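PDB 2QEN: walker-type atpase from Pyrococcus abyssi, which is of unknown cellular function but binds ADP and magnesium and probably works as a P-loop ATPase. Local coordinates for residues R63-E68 against E75-E80; N121-G124 against E129-V132; D179-T184 against S188-R193. The protein carries 1 engineered substitution. One frame throughout, in Å; residues are numbered along the deposited sequence.

Overall arrangement
All three contacts join neighbouring elements of the P-loop ATPase domain, follow one another along the chain and do not touch. Contact 2 is the buried one: helix 113-127 meets the start of strand 130-135, an interior strand of the parallel sheet, through apolar side chains and close backbone approach at Gly124. Contact 1 is only partly buried; helices 62-67 and 74-84, just after edge strand 57-61, meet around Leu65, which packs on Leu77 and the aliphatic root of Glu80, with carboxylates and a bridging water nearby. Contact 3 lies partly at the surface, in the loop from helix 174-181 towards strand 196-199 at the other edge, and alone has direct hydrogen bonds between its segments.

Contact 1. Residues R63-E68 against E75-E80; sequences RELYAE and EELIKE
The flat group that takes part here is the Glu76 carboxylate, linked to Leu65 O by a water. That water stands well above the carboxylate plane and donates to Glu76 OE1 at 2.7 Å. It gives its second hydrogen to the backbone oxygen of Leu65. Glu64 OE1 lies obliquely off the Glu80 carboxylate, 4.6 Å from Glu80 OE2 and not in contact; two like charges this near would be expected to raise each other's pKa somewhat.

This is a helix pair of the P-loop NTPase domain, following edge strand 57-61. The short helical segments run at 139° to each other with axes 11.1 Å apart, a wide spacing that Leu65 spans. Its CG lies beside the backbone N, anti to the carbonyl carbon (chi1 -83°), and the two methyls divide the work. CD1 meets Leu77 CD2 at 4.0 Å, the two side chains crossing at about a right angle, while CD2 rests against both the carbonyl oxygen of Glu76 and the CB of Glu80, each 4.0 Å away. Glu80 offers leucine its aliphatic root, and its chain then bends at chi2 (69°). Ile60 of strand 57-61 touches both Leu65 and Glu80, tying the pair to the sheet. On the water's far side, Leu65 O receives its hydrogen at 2.6 Å.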
# COMPACT_ATOMS: atom_id res chain seq x y z
N ARG A 63 -3.47 -5.56 -6.67
CA ARG A 63 -2.60 -5.12 -7.76
C ARG A 63 -2.14 -6.30 -8.63
O ARG A 63 -2.22 -6.24 -9.86
CB ARG A 63 -1.40 -4.31 -7.22
CG ARG A 63 -0.38 -3.93 -8.29
CD ARG A 63 0.09 -2.52 -8.09
NE ARG A 63 1.37 -2.22 -8.73
CZ ARG A 63 1.54 -1.91 -10.01
NH1 ARG A 63 0.51 -1.89 -10.86
NH2 ARG A 63 2.76 -1.64 -10.45
N GLU A 64 -1.69 -7.38 -7.98
CA GLU A 64 -1.35 -8.63 -8.66
C GLU A 64 -2.55 -9.23 -9.43
O GLU A 64 -2.34 -9.89 -10.45
CB GLU A 64 -0.77 -9.64 -7.64
CG GLU A 64 -0.43 -11.03 -8.18
CD GLU A 64 -0.18 -12.09 -7.07
OE1 GLU A 64 -0.44 -11.81 -5.87
OE2 GLU A 64 0.26 -13.21 -7.42
N LEU A 65 -3.78 -9.01 -8.96
CA LEU A 65 -4.97 -9.48 -9.69
C LEU A 65 -5.24 -8.65 -10.95
O LEU A 65 -5.70 -9.16 -11.96
CB LEU A 65 -6.22 -9.46 -8.79
CG LEU A 65 -6.50 -10.63 -7.84
CD1 LEU A 65 -7.63 -10.28 -6.88
CD2 LEU A 65 -6.83 -11.91 -8.59
N TYR A 66 -4.97 -7.36 -10.85
CA TYR A 66 -5.17 -6.42 -11.95
C TYR A 66 -4.06 -6.53 -13.01
O TYR A 66 -4.34 -6.46 -14.20
CB TYR A 66 -5.24 -5.01 -11.36
CG TYR A 66 -4.96 -3.88 -12.32
CD1 TYR A 66 -5.98 -3.33 -13.09
CD2 TYR A 66 -3.67 -3.34 -12.43
CE1 TYR A 66 -5.73 -2.27 -13.97
CE2 TYR A 66 -3.41 -2.28 -13.31
CZ TYR A 66 -4.44 -1.75 -14.07
OH TYR A 66 -4.19 -0.71 -14.92
N ALA A 67 -2.82 -6.70 -12.55
CA ALA A 67 -1.60 -6.68 -13.39
C ALA A 67 -1.69 -7.33 -14.77
O ALA A 67 -1.33 -6.70 -15.78
CB ALA A 67 -0.41 -7.25 -12.61
N GLU A 68 -2.16 -8.57 -14.83
CA GLU A 68 -2.11 -9.35 -16.08
C GLU A 68 -2.95 -8.76 -17.22
O GLU A 68 -2.40 -8.41 -18.28
CB GLU A 68 -2.46 -10.83 -15.82
CG GLU A 68 -2.55 -11.74 -17.08
CD GLU A 68 -1.22 -12.00 -17.78
OE1 GLU A 68 -0.14 -11.69 -17.21
OE2 GLU A 68 -1.24 -12.52 -18.92
N GLU A 75 -14.62 -14.84 -11.28
CA GLU A 75 -13.96 -16.14 -11.22
C GLU A 75 -12.51 -16.07 -10.72
O GLU A 75 -12.09 -16.89 -9.91
CB GLU A 75 -14.02 -16.83 -12.58
CG GLU A 75 -13.34 -18.18 -12.61
CD GLU A 75 -13.62 -18.97 -13.87
OE1 GLU A 75 -14.56 -18.59 -14.60
OE2 GLU A 75 -12.91 -19.96 -14.11
N GLU A 76 -11.76 -15.08 -11.20
CA GLU A 76 -10.37 -14.88 -10.80
C GLU A 76 -10.22 -14.49 -9.33
O GLU A 76 -9.36 -15.02 -8.63
CB GLU A 76 -9.71 -13.82 -11.69
CG GLU A 76 -9.26 -14.34 -13.06
CD GLU A 76 -9.10 -13.24 -14.10
OE1 GLU A 76 -9.33 -12.06 -13.76
OE2 GLU A 76 -8.76 -13.56 -15.26
N LEU A 77 -11.06 -13.56 -8.89
CA LEU A 77 -11.09 -13.13 -7.51
C LEU A 77 -11.41 -14.32 -6.62
O LEU A 77 -10.73 -14.56 -5.62
CB LEU A 77 -12.15 -12.04 -7.30
CG LEU A 77 -11.95 -10.94 -6.23
CD1 LEU A 77 -13.29 -10.49 -5.67
CD2 LEU A 77 -11.01 -11.29 -5.09
N ILE A 78 -12.44 -15.07 -6.97
CA ILE A 78 -12.85 -16.23 -6.17
C ILE A 78 -11.74 -17.31 -6.12
O ILE A 78 -11.43 -17.83 -5.04
CB ILE A 78 -14.24 -16.78 -6.58
CG1 ILE A 78 -15.29 -15.68 -6.30
CG2 ILE A 78 -14.57 -18.05 -5.80
CD1 ILE A 78 -16.70 -16.05 -6.62
N LYS A 79 -11.12 -17.57 -7.27
CA LYS A 79 -9.99 -18.51 -7.35
C LYS A 79 -8.83 -18.08 -6.42
O LYS A 79 -8.18 -18.93 -5.81
CB LYS A 79 -9.51 -18.69 -8.80
CG LYS A 79 -8.54 -19.86 -9.02
CD LYS A 79 -8.07 -19.97 -10.48
CE LYS A 79 -6.84 -20.89 -10.62
NZ LYS A 79 -6.34 -21.04 -12.03
N GLU A 80 -8.58 -16.77 -6.34
CA GLU A 80 -7.56 -16.18 -5.44
C GLU A 80 -7.92 -16.30 -3.94
O GLU A 80 -7.06 -16.59 -3.12
CB GLU A 80 -7.24 -14.73 -5.82
CG GLU A 80 -6.08 -14.09 -5.05
CD GLU A 80 -4.70 -14.68 -5.36
OE1 GLU A 80 -4.50 -15.22 -6.48
OE2 GLU A 80 -3.81 -14.58 -4.49
O HOH W 1 -7.20 -11.29 -12.24

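Contact 2. Residues N121-G124 against E129-V132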
# COMPACT_ATOMS: atom_id res chain seq x y z
N ASN A 121 -17.48 -15.86 7.52
CA ASN A 121 -18.11 -15.35 8.74
C ASN A 121 -18.49 -16.49 9.72
O ASN A 121 -18.35 -16.32 10.93
CB ASN A 121 -19.35 -14.51 8.39
CG ASN A 121 -19.97 -13.86 9.62
OD1 ASN A 121 -19.42 -12.91 10.18
ND2 ASN A 121 -21.12 -14.36 10.06
N ASP A 122 -18.98 -17.61 9.19
CA ASP A 122 -19.24 -18.84 9.99
C ASP A 122 -17.96 -19.32 10.67
O ASP A 122 -17.98 -19.77 11.81
CB ASP A 122 -19.76 -19.98 9.09
CG ASP A 122 -21.18 -19.75 8.58
OD1 ASP A 122 -21.85 -18.80 9.05
OD2 ASP A 122 -21.62 -20.52 7.71
N LEU A 123 -16.85 -19.21 9.95
CA LEU A 123 -15.54 -19.55 10.48
C LEU A 123 -15.14 -18.55 11.59
O LEU A 123 -14.62 -18.94 12.65
CB LEU A 123 -14.52 -19.60 9.33
CG LEU A 123 -13.03 -19.88 9.54
CD1 LEU A 123 -12.84 -21.17 10.33
CD2 LEU A 123 -12.32 -19.97 8.19
N GLY A 124 -15.44 -17.27 11.33
CA GLY A 124 -15.25 -16.20 12.30
C GLY A 124 -15.99 -16.43 13.61
O GLY A 124 -15.49 -16.09 14.68
N GLU A 129 -13.38 -13.96 15.31
CA GLU A 129 -13.25 -13.00 14.23
C GLU A 129 -12.43 -13.63 13.10
O GLU A 129 -11.44 -14.33 13.37
CB GLU A 129 -12.45 -11.81 14.74
CG GLU A 129 -12.72 -10.51 14.08
CD GLU A 129 -12.39 -9.37 15.00
OE1 GLU A 129 -11.19 -9.03 15.14
OE2 GLU A 129 -13.33 -8.80 15.59
N PHE A 130 -12.84 -13.37 11.86
CA PHE A 130 -12.01 -13.68 10.70
C PHE A 130 -11.74 -12.41 9.86
O PHE A 130 -12.66 -11.63 9.58
CB PHE A 130 -12.62 -14.80 9.85
CG PHE A 130 -11.70 -15.34 8.80
CD1 PHE A 130 -10.79 -16.32 9.09
CD2 PHE A 130 -11.74 -14.82 7.49
CE1 PHE A 130 -9.91 -16.80 8.11
CE2 PHE A 130 -10.88 -15.30 6.50
CZ PHE A 130 -9.97 -16.31 6.81
N ILE A 131 -10.48 -12.21 9.47
CA ILE A 131 -10.10 -11.04 8.68
C ILE A 131 -9.92 -11.34 7.19
O ILE A 131 -9.22 -12.28 6.81
CB ILE A 131 -8.82 -10.33 9.24
CG1 ILE A 131 -9.00 -9.94 10.72
CG2 ILE A 131 -8.44 -9.08 8.38
CD1 ILE A 131 -7.69 -9.93 11.51
N VAL A 132 -10.57 -10.53 6.35
CA VAL A 132 -10.29 -10.53 4.91
C VAL A 132 -9.65 -9.20 4.58
O VAL A 132 -10.26 -8.15 4.78
CB VAL A 132 -11.56 -10.73 4.04
CG1 VAL A 132 -11.18 -10.75 2.54
CG2 VAL A 132 -12.27 -12.00 4.43
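Leu123 and Phe130 carry the side-chain part of this contact, with Gly124 letting the two backbones come together beside them. The leucine extends from its helix with CG anti to the backbone N (chi1 178°), which sends its CD2 methyl to the phenylalanine ring. There it approaches obliquely, lying 4.0 Å from Phe130 CE1 and almost as near to CD1.

Phe130 also carries its CG anti to the backbone N (chi1 -169°), bringing the ring down from the strand alongside the helix, where Leu120 touches it as well. Its CB rests against the Gly124 CA at 3.9 Å. Gly124 has no side chain to hold the strand off, and its CA comes within 3.7 Å of Phe130 N.

The Glu129 side chain starts out in the opposite sense, away from the helix, and forms a salt bridge with Lys166. Gly124 O and Glu129 N are close, yet the angle is too poor for a hydrogen bond. Phe130 bonds through its backbone to Asn164 and Lys166.

Apolar side-chain packing and close backbone approach at Gly124 thus hold the helix here, while the strand's backbone hydrogen bonds go mainly to neighbouring strands and residues just before them.

Contact 3. Residues D179-T184 against S188-R193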
# COMPACT_ATOMS: atom_id res chain seq x y z
N ASP A 179 -11.98 7.59 -3.38
CA ASP A 179 -12.82 7.79 -4.56
C ASP A 179 -13.62 6.54 -4.89
O ASP A 179 -14.79 6.63 -5.19
CB ASP A 179 -11.99 8.19 -5.79
CG ASP A 179 -11.81 9.69 -5.93
OD1 ASP A 179 -12.34 10.46 -5.10
OD2 ASP A 179 -11.12 10.11 -6.90
N PHE A 180 -12.97 5.38 -4.84
CA PHE A 180 -13.61 4.09 -5.13
C PHE A 180 -14.76 3.77 -4.17
O PHE A 180 -15.82 3.34 -4.61
CB PHE A 180 -12.56 2.96 -5.14
CG PHE A 180 -13.14 1.57 -5.12
CD1 PHE A 180 -14.03 1.15 -6.12
CD2 PHE A 180 -12.76 0.67 -4.13
CE1 PHE A 180 -14.56 -0.15 -6.11
CE2 PHE A 180 -13.29 -0.64 -4.10
CZ PHE A 180 -14.19 -1.05 -5.10
N LEU A 181 -14.54 3.99 -2.87
CA LEU A 181 -15.53 3.67 -1.83
C LEU A 181 -16.78 4.57 -1.87
O LEU A 181 -17.90 4.08 -1.68
CB LEU A 181 -14.88 3.68 -0.44
CG LEU A 181 -13.74 2.68 -0.20
CD1 LEU A 181 -13.17 2.84 1.21
CD2 LEU A 181 -14.19 1.23 -0.42
N LYS A 182 -16.57 5.87 -2.12
CA LYS A 182 -17.63 6.89 -2.26
C LYS A 182 -18.61 6.95 -1.10
O LYS A 182 -19.81 6.98 -1.31
CB LYS A 182 -18.43 6.69 -3.56
CG LYS A 182 -17.65 6.84 -4.82
CD LYS A 182 -18.44 6.36 -6.03
CE LYS A 182 -17.64 6.60 -7.31
NZ LYS A 182 -16.84 7.86 -7.28
N ILE A 183 -18.10 6.97 0.13
CA ILE A 183 -18.98 6.83 1.30
C ILE A 183 -19.93 8.02 1.53
O ILE A 183 -20.81 7.95 2.38
CB ILE A 183 -18.21 6.44 2.59
CG1 ILE A 183 -17.29 7.57 3.06
CG2 ILE A 183 -17.45 5.12 2.38
CD1 ILE A 183 -16.87 7.45 4.54
N THR A 184 -19.75 9.08 0.75
CA THR A 184 -20.63 10.27 0.82
C THR A 184 -21.52 10.46 -0.42
O THR A 184 -22.30 11.41 -0.50
CB THR A 184 -19.82 11.55 1.15
OG1 THR A 184 -18.78 11.73 0.17
CG2 THR A 184 -19.17 11.45 2.53
N SER A 188 -23.48 5.00 -3.89
CA SER A 188 -22.57 4.00 -3.32
C SER A 188 -23.28 3.09 -2.32
O SER A 188 -23.91 3.58 -1.38
CB SER A 188 -21.38 4.68 -2.64
OG SER A 188 -20.57 3.73 -1.94
N PRO A 189 -23.16 1.76 -2.51
CA PRO A 189 -23.70 0.81 -1.54
C PRO A 189 -23.15 1.02 -0.13
O PRO A 189 -23.82 0.67 0.84
CB PRO A 189 -23.27 -0.54 -2.11
CG PRO A 189 -23.16 -0.29 -3.59
CD PRO A 189 -22.56 1.08 -3.67
N LEU A 190 -21.96 1.61 -0.01
CA LEU A 190 -21.35 1.88 1.28
C LEU A 190 -21.77 3.21 1.91
O LEU A 190 -21.22 3.61 2.94
CB LEU A 190 -19.83 1.82 1.18
CG LEU A 190 -19.16 0.44 1.12
CD1 LEU A 190 -17.65 0.61 1.01
CD2 LEU A 190 -19.51 -0.38 2.34
N TYR A 191 -22.73 3.90 1.31
CA TYR A 191 -23.12 5.23 1.77
C TYR A 191 -23.48 5.25 3.25
O TYR A 191 -24.22 4.39 3.73
CB TYR A 191 -24.27 5.81 0.94
CG TYR A 191 -24.81 7.10 1.49
CD1 TYR A 191 -24.13 8.31 1.29
CD2 TYR A 191 -26.00 7.13 2.22
CE1 TYR A 191 -24.61 9.49 1.81
CE2 TYR A 191 -26.51 8.33 2.73
CZ TYR A 191 -25.80 9.50 2.52
OH TYR A 191 -26.30 10.68 3.03
N GLY A 192 -22.95 6.25 3.97
CA GLY A 192 -23.22 6.42 5.40
C GLY A 192 -22.48 5.46 6.33
O GLY A 192 -22.59 5.57 7.55
N ARG A 193 -21.73 4.52 5.76
CA ARG A 193 -21.06 3.50 6.56
C ARG A 193 -19.66 3.97 6.91
O ARG A 193 -18.88 4.34 6.02
CB ARG A 193 -21.08 2.15 5.85
CG ARG A 193 -22.42 1.41 6.00
CD ARG A 193 -22.59 0.34 4.96
NE ARG A 193 -23.94 -0.23 4.94
CZ ARG A 193 -24.92 0.16 4.12
NH1 ARG A 193 -24.72 1.13 3.24
NH2 ARG A 193 -26.10 -0.43 4.19
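Ser188 and Leu181 form the tight part of this contact. The serine hydroxyl donates to Leu181 O at 2.7 Å, lying in the carbonyl plane with a C=O...OG angle of 158°. The same OG accepts from Leu190 N at 3.2 Å, and its two bonds hold chi1 at 173°, opposite the backbone N. Just beyond, Leu181 CD2 packs on Leu190 CD1 at 3.8 Å, and both leucines continue onto helix 149-161, through Leu152 and Phe155 respectively.

Towards solvent the fit relaxes. Ile183 lays CG2 near the Leu190 CB at 4.2 Å. Tyr191 brings an edge of its ring to Thr184 O, which lies near the ring plane at 3.8 Å from CE1. One straight bond crosses this outer side, Gly192 N to Ile183 O at 3.2 Å, with an N-H...O angle of 168°. Arg193 turns its guanidinium away to a salt bridge with Asp160.

Helix 174-181 gives way at Lys182, the first residue after it, which has positive phi, and the chain comes back through an ST turn at Ser188, a type I turn over 188-191 and a type II turn over 190-193: a compact helix-to-strand connection built of overlapping beta turns.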